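PDB 4QP0: endo-beta-mannanase from Rhizomucor miehei, which probably hydrolyses internal beta-1,4-mannosidic linkages at random in mannans, galactomannans and glucomannans. Local coordinates for residues Y20-N25 with A319-W324; N109-Y114 with A173-C178; G253-Y258 with V272-D277. All blocks are in the same frame, centred on the assembly; numbering follows the deposited sequence.

The three contacts lie on one TIM barrel. Contact 1 joins strand 17-25 to strand 320-323, the first and last of the barrel, and so closes most of the chain; contact 2 and then contact 3 follow one another between its two segments. Contact 2 ties the loops after strands 102-106 and 167-171, its centre about 20 Å from that of contact 1 and about 19 Å from that of contact 3. Contact 3 packs helix 270-284 on strand 253-257, about 12 Å from contact 1 between centres, with Y258 touching W324. A probable hydrogen bond between E175 and H256 links contacts 2 and 3 at the C-terminal mouth of the barrel, where this fold carries its active site.

Contact 1 of 3, residues Y20-N25 with A319-W324; sequences YFEGTN and AADAFW
Segments Y20-N25 and A319-W324 run parallel, their strand axes inclined by 30° and 4.3 Å apart at closest approach, with backbone bonds alternating from D321 N to F21 O, from G23 N to D321 O (2.7 Å), and weakly from F323 N to G23 O. On one face, which A322 shares, F21 and A320 meet: the methyl carbon CB of A320 stands over the centre of the F21 ring, 3.4 Å from its centroid and almost on the ring normal. That ring is brought beneath the methyl because its CG lies between backbone N and carbonyl carbon (chi1 62°). The pairing is the seam of the TIM barrel, where the last strand meets the first and the cylinder closes; F21 and A320 look inward, while E22, D321, T24 and F323 lie on the outer face, where E22 and D321 meet helices 299-315 and 345-358. There E22 CG leans against D321 OD1 at 3.4 Å; the like charges of the two carboxylates are near but not in contact, and H352 and Y294, which bind the oxygens of D321, probably stabilise its charge. The hydroxyl OG1 of T24 sits above one face of the F323 ring, displaced toward its rim and 3.2 Å from CZ, with T24 CB making a CH-pi contact to the same ring. E22 OE2 lies 3.3 Å from F323 CD2, its carboxylate steeply inclined to the ring. Further along, the torsion of N25 (chi1 -77°) brings ND2 to F323 O in a weak but nearly straight bond, and N25 N reaches the same oxygen by a weak backbone bond; ND2 also binds E292 O, and OD1 takes R53. N25 CB packs obliquely on W324 CE3 at 3.5 Å, and the indole NH of W324 is bonded to D334.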
loop_
_atom_site.group_PDB
_atom_site.type_symbol
_atom_site.label_atom_id
_atom_site.label_comp_id
_atom_site.label_asym_id
_atom_site.label_seq_id
_atom_site.Cartn_x
_atom_site.Cartn_y
_atom_site.Cartn_z
ATOM N N TYR A 20 8.500 -15.601 0.812
ATOM C CA TYR A 20 8.785 -14.649 1.890
ATOM C C TYR A 20 9.705 -13.578 1.325
ATOM O O TYR A 20 10.664 -13.896 0.626
ATOM C CB TYR A 20 9.471 -15.327 3.086
ATOM C CG TYR A 20 8.613 -16.316 3.842
ATOM C CD1 TYR A 20 7.782 -15.901 4.879
ATOM C CD2 TYR A 20 8.647 -17.673 3.536
ATOM C CE1 TYR A 20 6.993 -16.803 5.577
ATOM C CE2 TYR A 20 7.869 -18.587 4.232
ATOM C CZ TYR A 20 7.040 -18.143 5.248
ATOM O OH TYR A 20 6.263 -19.047 5.936
ATOM N N PHE A 21 9.412 -12.312 1.622
ATOM C CA PHE A 21 10.237 -11.226 1.128
ATOM C C PHE A 21 10.289 -10.022 2.056
ATOM O O PHE A 21 9.390 -9.812 2.870
ATOM C CB PHE A 21 9.785 -10.800 -0.268
ATOM C CG PHE A 21 8.375 -10.262 -0.326
ATOM C CD1 PHE A 21 8.128 -8.902 -0.181
ATOM C CD2 PHE A 21 7.295 -11.116 -0.557
ATOM C CE1 PHE A 21 6.832 -8.405 -0.258
ATOM C CE2 PHE A 21 6.003 -10.624 -0.635
ATOM C CZ PHE A 21 5.773 -9.268 -0.484
ATOM N N GLU A 22 11.367 -9.252 1.942
ATOM C CA GLU A 22 11.353 -7.864 2.366
ATOM C C GLU A 22 11.165 -7.037 1.101
ATOM O O GLU A 22 11.893 -7.215 0.129
ATOM C CB GLU A 22 12.647 -7.472 3.082
ATOM C CG GLU A 22 12.700 -6.005 3.492
ATOM C CD GLU A 22 14.067 -5.579 3.990
ATOM O OE1 GLU A 22 14.895 -6.464 4.295
ATOM O OE2 GLU A 22 14.320 -4.357 4.081
ATOM N N GLY A 23 10.166 -6.163 1.097
ATOM C CA GLY A 23 9.948 -5.268 -0.025
ATOM C C GLY A 23 10.263 -3.853 0.398
ATOM O O GLY A 23 10.822 -3.645 1.465
ATOM N N THR A 24 9.901 -2.878 -0.431
ATOM C CA THR A 24 10.083 -1.477 -0.066
ATOM C C THR A 24 8.959 -0.592 -0.606
ATOM O O THR A 24 8.100 -1.060 -1.347
ATOM C CB THR A 24 11.468 -0.936 -0.491
ATOM O OG1 THR A 24 11.656 0.369 0.066
ATOM C CG2 THR A 24 11.604 -0.858 -2.007
ATOM N N ASN A 25 8.957 0.675 -0.193
ATOM C CA ASN A 25 8.039 1.674 -0.728
ATOM C C ASN A 25 8.780 2.705 -1.563
ATOM O O ASN A 25 9.951 3.015 -1.294
ATOM C CB ASN A 25 7.279 2.390 0.387
ATOM C CG ASN A 25 6.149 1.560 0.958
ATOM O OD1 ASN A 25 4.980 1.766 0.618
ATOM N ND2 ASN A 25 6.488 0.616 1.832
ATOM N N ALA A 319 4.444 -13.271 6.656
ATOM C CA ALA A 319 4.617 -13.523 5.220
ATOM C C ALA A 319 5.645 -12.603 4.577
ATOM O O ALA A 319 6.519 -13.061 3.835
ATOM C CB ALA A 319 3.282 -13.431 4.488
ATOM N N ALA A 320 5.556 -11.308 4.880
ATOM C CA ALA A 320 6.475 -10.331 4.307
ATOM C C ALA A 320 6.391 -8.984 5.001
ATOM O O ALA A 320 5.472 -8.725 5.789
ATOM C CB ALA A 320 6.193 -10.164 2.826
ATOM N N ASP A 321 7.349 -8.119 4.690
ATOM C CA ASP A 321 7.358 -6.758 5.206
ATOM C C ASP A 321 8.002 -5.828 4.194
ATOM O O ASP A 321 8.854 -6.250 3.413
ATOM C CB ASP A 321 8.140 -6.700 6.511
ATOM C CG ASP A 321 9.558 -7.225 6.354
ATOM O OD1 ASP A 321 10.471 -6.411 6.083
ATOM O OD2 ASP A 321 9.744 -8.455 6.462
ATOM N N ALA A 322 7.592 -4.565 4.208
ATOM C CA ALA A 322 8.146 -3.562 3.300
ATOM C C ALA A 322 8.408 -2.271 4.059
ATOM O O ALA A 322 7.494 -1.702 4.674
ATOM C CB ALA A 322 7.205 -3.315 2.125
ATOM N N PHE A 323 9.660 -1.826 4.031
ATOM C CA PHE A 323 10.055 -0.641 4.776
ATOM C C PHE A 323 9.750 0.620 4.007
ATOM O O PHE A 323 9.685 0.620 2.775
ATOM C CB PHE A 323 11.539 -0.671 5.162
ATOM C CG PHE A 323 12.477 -0.369 4.029
ATOM C CD1 PHE A 323 12.827 0.939 3.727
ATOM C CD2 PHE A 323 13.029 -1.395 3.282
ATOM C CE1 PHE A 323 13.701 1.216 2.689
ATOM C CE2 PHE A 323 13.911 -1.130 2.245
ATOM C CZ PHE A 323 14.246 0.180 1.948
ATOM N N TRP A 324 9.574 1.693 4.762
ATOM C CA TRP A 324 9.376 3.005 4.203
ATOM C C TRP A 324 10.567 3.833 4.601
ATOM O O TRP A 324 10.790 4.048 5.790
ATOM C CB TRP A 324 8.069 3.597 4.727
ATOM C CG TRP A 324 7.786 4.996 4.247
ATOM C CD1 TRP A 324 8.415 6.167 4.647
ATOM C CD2 TRP A 324 6.761 5.430 3.273
ATOM N NE1 TRP A 324 7.883 7.254 4.001
ATOM C CE2 TRP A 324 6.892 6.880 3.159
ATOM C CE3 TRP A 324 5.801 4.783 2.507
ATOM C CZ2 TRP A 324 6.083 7.634 2.307
ATOM C CZ3 TRP A 324 4.992 5.547 1.654
ATOM C CH2 TRP A 324 5.128 6.939 1.563
#

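Contact 2 of 3, residues N109-Y114 with A173-C178; sequences NNWEDY and ANEPRC
N109 OD1 draws two donors: N174 ND2 at 3.0 Å, which comes from well above the carbonyl plane of N109 rather than along a lone pair, and, more weakly, W111 N of its own loop. The other end of the N109 amide is held too, because ND2 lies in the carbonyl plane of D113 and binds D113 O on a lone pair at 3.2 Å; between them these bonds fix the amide's rotation. N174 in turn gives its OD1 to R53. Next along, N110 N binds N174 O (2.9 Å), a single bridge between two loops that are otherwise irregular. The second of these loops carries N174-E175-P176, the Asn-Glu-Pro signature of glycoside hydrolase family 5, at the C-terminal end of the fourth barrel strand. W111 reaches E175 with its indole nitrogen: NE1 to OE1 is 2.7 Å and nearly straight, the oxygen met close to the line of its C-O bond and lying in the ring plane, while carboxylate and ring stand perpendicular (89°). The other oxygen, OE2, is bonded to H256, so both ends of this carboxylate are positioned. N110 has its CG anti to backbone N (chi1 -168°), which swings OD1 across to R177 N at 3.2 Å, the donor sitting high above the amide plane; H129 shares that oxygen. CH2 of W111 lies over the guanidinium face of R177, toward its rim, the planes 72° apart and CH2 3.7 Å from R177 NE, and R177 NH2 forms a salt bridge to E220.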
loop_
_atom_site.group_PDB
_atom_site.type_symbol
_atom_site.label_atom_id
_atom_site.label_comp_id
_atom_site.label_asym_id
_atom_site.label_seq_id
_atom_site.Cartn_x
_atom_site.Cartn_y
_atom_site.Cartn_z
ATOM N N ASN A 109 -5.935 7.193 -1.704
ATOM C CA ASN A 109 -5.263 7.590 -0.466
ATOM C C ASN A 109 -6.257 8.204 0.515
ATOM O O ASN A 109 -7.148 8.957 0.104
ATOM C CB ASN A 109 -4.151 8.598 -0.780
ATOM C CG ASN A 109 -3.231 8.855 0.400
ATOM O OD1 ASN A 109 -3.205 8.093 1.360
ATOM N ND2 ASN A 109 -2.467 9.938 0.328
ATOM N N ASN A 110 -6.111 7.883 1.799
ATOM C CA ASN A 110 -6.927 8.503 2.852
ATOM C C ASN A 110 -6.607 10.000 3.004
ATOM O O ASN A 110 -7.519 10.838 3.076
ATOM C CB ASN A 110 -6.733 7.774 4.188
ATOM C CG ASN A 110 -7.761 8.172 5.239
ATOM O OD1 ASN A 110 -8.967 7.967 5.067
ATOM N ND2 ASN A 110 -7.284 8.728 6.347
ATOM N N TRP A 111 -5.308 10.311 3.015
ATOM C CA TRP A 111 -4.782 11.664 3.223
ATOM C C TRP A 111 -4.781 12.513 1.971
ATOM O O TRP A 111 -5.076 12.027 0.873
ATOM C CB TRP A 111 -3.368 11.585 3.833
ATOM C CG TRP A 111 -3.257 10.531 4.908
ATOM C CD1 TRP A 111 -2.498 9.372 4.879
ATOM C CD2 TRP A 111 -3.978 10.478 6.197
ATOM N NE1 TRP A 111 -2.674 8.639 6.022
ATOM C CE2 TRP A 111 -3.549 9.239 6.853
ATOM C CE3 TRP A 111 -4.903 11.302 6.846
ATOM C CZ2 TRP A 111 -4.025 8.865 8.103
ATOM C CZ3 TRP A 111 -5.377 10.910 8.107
ATOM C CH2 TRP A 111 -4.946 9.719 8.720
ATOM N N GLU A 112 -4.437 13.792 2.129
ATOM C CA GLU A 112 -4.483 14.768 1.031
ATOM C C GLU A 112 -3.240 14.759 0.106
ATOM O O GLU A 112 -3.151 15.560 -0.820
ATOM C CB GLU A 112 -4.747 16.189 1.576
ATOM C CG GLU A 112 -3.616 16.758 2.437
ATOM C CD GLU A 112 -3.891 18.170 2.918
ATOM N N ASP A 113 -2.289 13.866 0.353
ATOM C CA ASP A 113 -1.143 13.741 -0.541
ATOM C C ASP A 113 -1.617 13.196 -1.884
ATOM O O ASP A 113 -2.210 12.109 -1.961
ATOM C CB ASP A 113 -0.055 12.853 0.065
ATOM C CG ASP A 113 0.558 13.453 1.311
ATOM O OD1 ASP A 113 -0.175 13.587 2.315
ATOM N N TYR A 114 -1.375 13.986 -2.930
ATOM C CA TYR A 114 -1.803 13.685 -4.297
ATOM C C TYR A 114 -3.318 13.500 -4.406
ATOM O O TYR A 114 -3.815 12.657 -5.166
ATOM C CB TYR A 114 -1.004 12.510 -4.885
ATOM C CG TYR A 114 0.495 12.711 -4.754
ATOM C CD1 TYR A 114 1.202 13.473 -5.687
ATOM C CD2 TYR A 114 1.204 12.161 -3.686
ATOM C CE1 TYR A 114 2.570 13.671 -5.563
ATOM C CE2 TYR A 114 2.567 12.354 -3.557
ATOM C CZ TYR A 114 3.245 13.108 -4.496
ATOM O OH TYR A 114 4.600 13.302 -4.369
ATOM N N ALA A 173 -7.110 1.456 -0.969
ATOM C CA ALA A 173 -6.723 2.796 -0.565
ATOM C C ALA A 173 -5.623 2.759 0.485
ATOM O O ALA A 173 -5.490 1.790 1.229
ATOM C CB ALA A 173 -7.926 3.552 -0.031
ATOM N N ASN A 174 -4.844 3.831 0.542
ATOM C CA ASN A 174 -3.794 3.964 1.533
ATOM C C ASN A 174 -4.346 4.453 2.871
ATOM O O ASN A 174 -4.977 5.510 2.948
ATOM C CB ASN A 174 -2.700 4.898 1.030
ATOM C CG ASN A 174 -1.521 4.954 1.958
ATOM O OD1 ASN A 174 -0.984 3.916 2.357
ATOM N ND2 ASN A 174 -1.102 6.166 2.313
ATOM N N GLU A 175 -4.131 3.637 3.902
ATOM C CA GLU A 175 -4.443 3.953 5.302
ATOM C C GLU A 175 -5.839 4.521 5.595
ATOM O O GLU A 175 -5.945 5.522 6.300
ATOM C CB GLU A 175 -3.363 4.881 5.885
ATOM C CG GLU A 175 -1.944 4.343 5.757
ATOM C CD GLU A 175 -0.909 5.226 6.427
ATOM O OE1 GLU A 175 -1.133 6.452 6.532
ATOM O OE2 GLU A 175 0.138 4.692 6.846
ATOM N N PRO A 176 -6.913 3.873 5.098
ATOM C CA PRO A 176 -8.256 4.408 5.357
ATOM C C PRO A 176 -8.571 4.529 6.848
ATOM O O PRO A 176 -8.339 3.583 7.601
ATOM C CB PRO A 176 -9.185 3.362 4.719
ATOM C CG PRO A 176 -8.340 2.661 3.720
ATOM C CD PRO A 176 -6.969 2.622 4.323
ATOM N N ARG A 177 -9.047 5.703 7.265
ATOM C CA ARG A 177 -9.648 5.899 8.589
ATOM C C ARG A 177 -11.020 6.530 8.370
ATOM O O ARG A 177 -11.414 6.767 7.231
ATOM C CB ARG A 177 -8.795 6.810 9.482
ATOM C CG ARG A 177 -7.377 6.332 9.742
ATOM C CD ARG A 177 -6.719 7.160 10.830
ATOM N NE ARG A 177 -5.306 6.836 10.950
ATOM C CZ ARG A 177 -4.495 7.294 11.903
ATOM N NH1 ARG A 177 -4.949 8.106 12.849
ATOM N NH2 ARG A 177 -3.221 6.932 11.912
ATOM N N CYS A 178 -11.758 6.793 9.445
ATOM C CA CYS A 178 -12.973 7.601 9.316
ATOM C C CYS A 178 -12.601 9.070 9.127
ATOM O O CYS A 178 -13.303 9.808 8.433
ATOM C CB CYS A 178 -13.910 7.420 10.516
ATOM S SG CYS A 178 -14.941 5.930 10.453
#

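Contact 3 of 3, residues G253-Y258 with V272-D277; sequences GTFHLY and VQWIKD
W274 holds its CG anti to backbone N (chi1 -178°), sending the indole from helix 270-284 toward the strand, and F255 sets its CG between backbone N and carbonyl carbon (chi1 78°), turning its ring edge toward the indole as the two side chains slide past each other in opposite directions. F255 presents that edge to the face of the five-membered ring of W274 in an offset edge-to-face pair, planes 75° apart and centroids 5.3 Å from each other; F255 CD1 lies 3.5 Å from W274 NE1. L257 CD1 comes obliquely against W274 CD1 at 3.5 Å, while L257 CD2 touches I275 CD1 at 4.1 Å. Strand and helix run antiparallel, as the first two elements of the beta-alpha-beta crossover to strand 289-294, so this is the helical layer packing on the outside of the barrel. W274 is enclosed further by the rings of W270, Y233 and H278. In this largely apolar setting W274 NE1 donates to H256 O at 2.9 Å, the oxygen close to the ring plane. The indole gives this carbonyl of a buried residue a donor and probably helps to hold the backbone of H256, whose side chain leaves the strand away from the helix, toward E292 and E175.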
loop_
_atom_site.group_PDB
_atom_site.type_symbol
_atom_site.label_atom_id
_atom_site.label_comp_id
_atom_site.label_asym_id
_atom_site.label_seq_id
_atom_site.Cartn_x
_atom_site.Cartn_y
_atom_site.Cartn_z
ATOM N N GLY A 253 -3.744 -9.488 4.272
ATOM C CA GLY A 253 -3.915 -8.353 5.172
ATOM C C GLY A 253 -2.682 -7.474 5.216
ATOM O O GLY A 253 -1.548 -7.946 5.033
ATOM N N THR A 254 -2.906 -6.190 5.462
ATOM C CA THR A 254 -1.818 -5.233 5.527
ATOM C C THR A 254 -1.848 -4.468 6.832
ATOM O O THR A 254 -2.917 -4.116 7.336
ATOM C CB THR A 254 -1.906 -4.218 4.380
ATOM O OG1 THR A 254 -3.278 -3.844 4.198
ATOM C CG2 THR A 254 -1.390 -4.825 3.093
ATOM N N PHE A 255 -0.661 -4.226 7.369
ATOM C CA PHE A 255 -0.487 -3.321 8.490
ATOM C C PHE A 255 0.808 -2.493 8.410
ATOM O O PHE A 255 1.788 -2.871 7.753
ATOM C CB PHE A 255 -0.635 -4.055 9.831
ATOM C CG PHE A 255 0.569 -4.866 10.243
ATOM C CD1 PHE A 255 1.424 -4.400 11.233
ATOM C CD2 PHE A 255 0.826 -6.109 9.674
ATOM C CE1 PHE A 255 2.520 -5.148 11.643
ATOM C CE2 PHE A 255 1.925 -6.864 10.079
ATOM C CZ PHE A 255 2.766 -6.384 11.069
ATOM N N HIS A 256 0.776 -1.344 9.072
ATOM C CA HIS A 256 1.873 -0.395 9.057
ATOM C C HIS A 256 2.405 -0.262 10.447
ATOM O O HIS A 256 1.724 -0.607 11.410
ATOM C CB HIS A 256 1.380 0.956 8.546
ATOM C CG HIS A 256 0.832 0.913 7.137
ATOM N ND1 HIS A 256 0.765 2.003 6.355
ATOM C CD2 HIS A 256 0.343 -0.146 6.374
ATOM C CE1 HIS A 256 0.245 1.663 5.160
ATOM N NE2 HIS A 256 -0.015 0.351 5.176
ATOM N N LEU A 257 3.633 0.231 10.562
ATOM C CA LEU A 257 4.254 0.468 11.862
ATOM C C LEU A 257 4.927 1.837 11.928
ATOM O O LEU A 257 5.928 2.082 11.256
ATOM C CB LEU A 257 5.234 -0.659 12.213
ATOM C CG LEU A 257 6.008 -0.573 13.541
ATOM C CD1 LEU A 257 5.062 -0.394 14.724
ATOM C CD2 LEU A 257 6.887 -1.802 13.735
ATOM N N TYR A 258 4.348 2.723 12.741
ATOM C CA TYR A 258 4.884 4.064 12.987
ATOM C C TYR A 258 4.730 4.454 14.461
ATOM O O TYR A 258 3.772 5.158 14.828
ATOM C CB TYR A 258 4.207 5.098 12.072
ATOM C CG TYR A 258 4.581 4.955 10.612
ATOM C CD1 TYR A 258 5.814 5.412 10.140
ATOM C CD2 TYR A 258 3.712 4.348 9.707
ATOM C CE1 TYR A 258 6.170 5.276 8.811
ATOM C CE2 TYR A 258 4.057 4.213 8.376
ATOM C CZ TYR A 258 5.289 4.678 7.931
ATOM O OH TYR A 258 5.642 4.546 6.601
ATOM N N VAL A 272 7.189 -4.447 18.884
ATOM C CA VAL A 272 7.373 -5.878 18.748
ATOM C C VAL A 272 6.042 -6.576 18.991
ATOM O O VAL A 272 5.645 -7.447 18.226
ATOM C CB VAL A 272 8.417 -6.421 19.735
ATOM C CG1 VAL A 272 8.407 -7.940 19.730
ATOM C CG2 VAL A 272 9.803 -5.897 19.394
ATOM N N GLN A 273 5.355 -6.199 20.061
ATOM C CA GLN A 273 4.024 -6.754 20.340
ATOM C C GLN A 273 3.048 -6.528 19.177
ATOM O O GLN A 273 2.203 -7.373 18.907
ATOM C CB GLN A 273 3.449 -6.192 21.647
ATOM C CG GLN A 273 2.123 -6.811 22.062
ATOM C CD GLN A 273 2.304 -8.154 22.744
ATOM O OE1 GLN A 273 2.725 -8.210 23.897
ATOM N NE2 GLN A 273 1.964 -9.237 22.046
ATOM N N TRP A 274 3.189 -5.399 18.490
ATOM C CA TRP A 274 2.326 -5.038 17.359
ATOM C C TRP A 274 2.489 -5.978 16.189
ATOM O O TRP A 274 1.490 -6.389 15.569
ATOM C CB TRP A 274 2.649 -3.608 16.943
ATOM C CG TRP A 274 1.839 -3.022 15.808
ATOM C CD1 TRP A 274 2.305 -2.615 14.563
ATOM C CD2 TRP A 274 0.406 -2.698 15.798
ATOM N NE1 TRP A 274 1.288 -2.091 13.804
ATOM C CE2 TRP A 274 0.125 -2.116 14.478
ATOM C CE3 TRP A 274 -0.631 -2.833 16.705
ATOM C CZ2 TRP A 274 -1.151 -1.697 14.110
ATOM C CZ3 TRP A 274 -1.917 -2.402 16.323
ATOM C CH2 TRP A 274 -2.164 -1.853 15.054
ATOM N N ILE A 275 3.744 -6.322 15.878
ATOM C CA ILE A 275 4.069 -7.277 14.812
ATOM C C ILE A 275 3.539 -8.664 15.177
ATOM O O ILE A 275 2.762 -9.255 14.424
ATOM C CB ILE A 275 5.600 -7.347 14.535
ATOM C CG1 ILE A 275 6.127 -5.996 14.042
ATOM C CG2 ILE A 275 5.932 -8.441 13.520
ATOM C CD1 ILE A 275 7.590 -5.758 14.344
ATOM N N LYS A 276 3.966 -9.175 16.334
ATOM C CA LYS A 276 3.507 -10.468 16.854
ATOM C C LYS A 276 1.981 -10.587 16.750
ATOM O O LYS A 276 1.465 -11.611 16.297
ATOM C CB LYS A 276 3.955 -10.658 18.307
ATOM C CG LYS A 276 5.442 -10.914 18.492
ATOM C CD LYS A 276 5.890 -10.680 19.927
ATOM C CE LYS A 276 5.885 -11.943 20.771
ATOM N NZ LYS A 276 4.594 -12.161 21.475
ATOM N N ASP A 277 1.273 -9.536 17.167
ATOM C CA ASP A 277 -0.201 -9.507 17.103
ATOM C C ASP A 277 -0.752 -9.685 15.689
ATOM O O ASP A 277 -1.753 -10.366 15.501
ATOM C CB ASP A 277 -0.770 -8.237 17.744
ATOM C CG ASP A 277 -0.651 -8.241 19.269
ATOM O OD1 ASP A 277 -0.398 -9.323 19.857
ATOM O OD2 ASP A 277 -0.802 -7.154 19.882
#